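Local coordinates for extracellular solute-binding protein, family 7 (Colwellia psychrerythraea, PDB 4PET), which binds pyruvate together with a calcium ion and probably serves as the periplasmic solute-capture component of a TRAP transporter, at residues Ile116-His121 and Asn149-Gln153. Numbering follows the deposited sequence.
Sequences IASEQH and NTGNQ. With CA (calcium ion), chain E; PYR (pyruvic acid), chain D.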
loop_
_atom_site.group_PDB
_atom_site.type_symbol
_atom_site.label_atom_id
_atom_site.label_comp_id
_atom_site.label_asym_id
_atom_site.label_seq_id
_atom_site.Cartn_x
_atom_site.Cartn_y
_atom_site.Cartn_z
ATOM N N ILE A 116 2.425 -0.885 10.298
ATOM C CA ILE A 116 3.022 -1.251 9.011
ATOM C C ILE A 116 2.565 -0.267 7.972
ATOM O O ILE A 116 1.722 0.603 8.261
ATOM C CB ILE A 116 2.691 -2.681 8.599
ATOM C CG1 ILE A 116 1.187 -2.890 8.420
ATOM C CG2 ILE A 116 3.208 -3.616 9.667
ATOM C CD1 ILE A 116 0.835 -4.319 7.945
ATOM N N ALA A 117 3.093 -0.396 6.760
ATOM C CA ALA A 117 2.892 0.641 5.750
ATOM C C ALA A 117 1.423 0.830 5.372
ATOM O O ALA A 117 0.940 1.962 5.265
ATOM C CB ALA A 117 3.733 0.362 4.506
ATOM N N SER A 118 0.709 -0.269 5.154
ATOM C CA SER A 118 -0.657 -0.149 4.666
ATOM C C SER A 118 -1.516 0.517 5.738
ATOM O O SER A 118 -2.424 1.280 5.437
ATOM C CB SER A 118 -1.209 -1.517 4.321
ATOM O OG SER A 118 -1.262 -2.309 5.499
ATOM N N GLU A 119 -1.208 0.236 6.991
ATOM C CA GLU A 119 -1.897 0.874 8.124
ATOM C C GLU A 119 -1.584 2.359 8.207
ATOM O O GLU A 119 -2.472 3.194 8.430
ATOM C CB GLU A 119 -1.488 0.193 9.428
ATOM C CG GLU A 119 -1.859 -1.288 9.471
ATOM C CD GLU A 119 -1.401 -1.985 10.715
ATOM O OE1 GLU A 119 -2.042 -2.980 11.105
ATOM O OE2 GLU A 119 -0.375 -1.579 11.296
ATOM N N GLN A 120 -0.317 2.696 8.051
ATOM C CA GLN A 120 0.112 4.075 8.203
ATOM C C GLN A 120 -0.480 4.946 7.092
ATOM O O GLN A 120 -0.834 6.102 7.329
ATOM C CB GLN A 120 1.623 4.169 8.250
ATOM C CG GLN A 120 2.132 5.538 8.643
ATOM C CD GLN A 120 3.606 5.651 8.362
ATOM O OE1 GLN A 120 4.071 5.278 7.280
ATOM N NE2 GLN A 120 4.353 6.115 9.334
ATOM N N HIS A 121 -0.689 4.380 5.909
ATOM C CA HIS A 121 -1.323 5.152 4.858
ATOM C C HIS A 121 -2.788 5.486 5.195
ATOM O O HIS A 121 -3.235 6.594 4.963
ATOM C CB HIS A 121 -1.211 4.404 3.537
ATOM C CG HIS A 121 0.190 4.348 3.016
ATOM N ND1 HIS A 121 0.611 3.413 2.093
ATOM C CD2 HIS A 121 1.264 5.129 3.280
ATOM C CE1 HIS A 121 1.885 3.620 1.816
ATOM N NE2 HIS A 121 2.306 4.654 2.526
ATOM N N ASN A 149 7.159 4.943 1.197
ATOM C CA ASN A 149 7.387 3.976 2.260
ATOM C C ASN A 149 8.348 2.886 1.833
ATOM O O ASN A 149 8.291 2.419 0.694
ATOM C CB ASN A 149 6.088 3.312 2.675
ATOM C CG ASN A 149 6.022 3.046 4.140
ATOM O OD1 ASN A 149 6.561 2.067 4.615
ATOM N ND2 ASN A 149 5.354 3.916 4.871
ATOM N N THR A 150 9.196 2.471 2.768
ATOM C CA THR A 150 10.107 1.353 2.565
ATOM C C THR A 150 9.451 0.029 2.978
ATOM O O THR A 150 9.957 -1.064 2.695
ATOM C CB THR A 150 11.393 1.553 3.402
ATOM O OG1 THR A 150 11.083 1.595 4.804
ATOM C CG2 THR A 150 12.097 2.867 3.001
ATOM N N GLY A 151 8.327 0.104 3.656
ATOM C CA GLY A 151 7.845 -1.071 4.361
ATOM C C GLY A 151 8.721 -1.371 5.585
ATOM O O GLY A 151 9.450 -0.521 6.068
ATOM N N ASN A 152 8.590 -2.580 6.120
ATOM C CA ASN A 152 9.159 -2.909 7.420
ATOM C C ASN A 152 10.680 -3.051 7.274
ATOM O O ASN A 152 11.173 -3.701 6.337
ATOM C CB ASN A 152 8.563 -4.253 7.888
ATOM C CG ASN A 152 8.252 -4.265 9.364
ATOM O OD1 ASN A 152 9.127 -4.030 10.188
ATOM N ND2 ASN A 152 6.986 -4.500 9.705
ATOM N N GLN A 153 11.448 -2.436 8.161
ATOM C CA GLN A 153 12.901 -2.414 7.957
ATOM C C GLN A 153 13.599 -3.468 8.799
ATOM O O GLN A 153 13.081 -3.889 9.835
ATOM C CB GLN A 153 13.466 -1.018 8.266
ATOM C CG GLN A 153 12.889 0.059 7.366
ATOM C CD GLN A 153 13.583 1.374 7.469
ATOM O OE1 GLN A 153 14.409 1.588 8.379
ATOM N NE2 GLN A 153 13.318 2.257 6.505
HETATM CA CA CA E . 16.185 3.024 8.913
HETATM C C PYR D . 16.885 5.922 7.553
HETATM O O PYR D . 17.339 5.134 8.491
HETATM O OXT PYR D . 17.459 7.086 7.446
HETATM C CA PYR D . 15.889 5.486 6.653
HETATM O O3 PYR D . 15.184 4.409 6.890
HETATM C CB PYR D . 15.641 6.207 5.363
#
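Asn149 sets its side-chain amide against Ala117, Gln120 and His121 in a buried contact between the first turn of helix 117-126 and an Asx turn at the end of strand 142-149, where the chain leaves one sheet of this TRAP solute-binding protein for strand 156-158 of the other. The turn is closed by Asn149 OD1, which takes the N-H of Gly151 at 2.8 Å, in the carbonyl plane and on a lone pair. That same oxygen lies 3.3 Å from Ala117 CB, so the helix presents a methyl to the polar group. On the other branch, Asn149 ND2 gives Gln120 OE1 a weak, bent hydrogen bond (3.1 Å, 123° at the hydrogen), the two amide planes 71° apart. Gln120 reaches across because CG is anti to the backbone N (chi1 -170°) and the chain runs on extended; its NE2 goes to the Thr109 carbonyl. The His121 ring stands perpendicular to the Asn149 amide, and Glu240 accepts from both His121 NE2 and Asn149 ND2. Replacing Asn149 by an alanine would probably leave the Gly151 N-H without its side-chain acceptor and take from Gln120 OE1 and Glu240 the donor they share in ND2. Two residues beyond Gly151, Gln153 binds calcium with Glu211, Trp212, Glu236 and pyruvate. The second subunit also reaches this region, its Asp347 accepting a hydrogen bond from Asn152 ND2, the same nitrogen that rests 3.9 Å from Ile116 CG2.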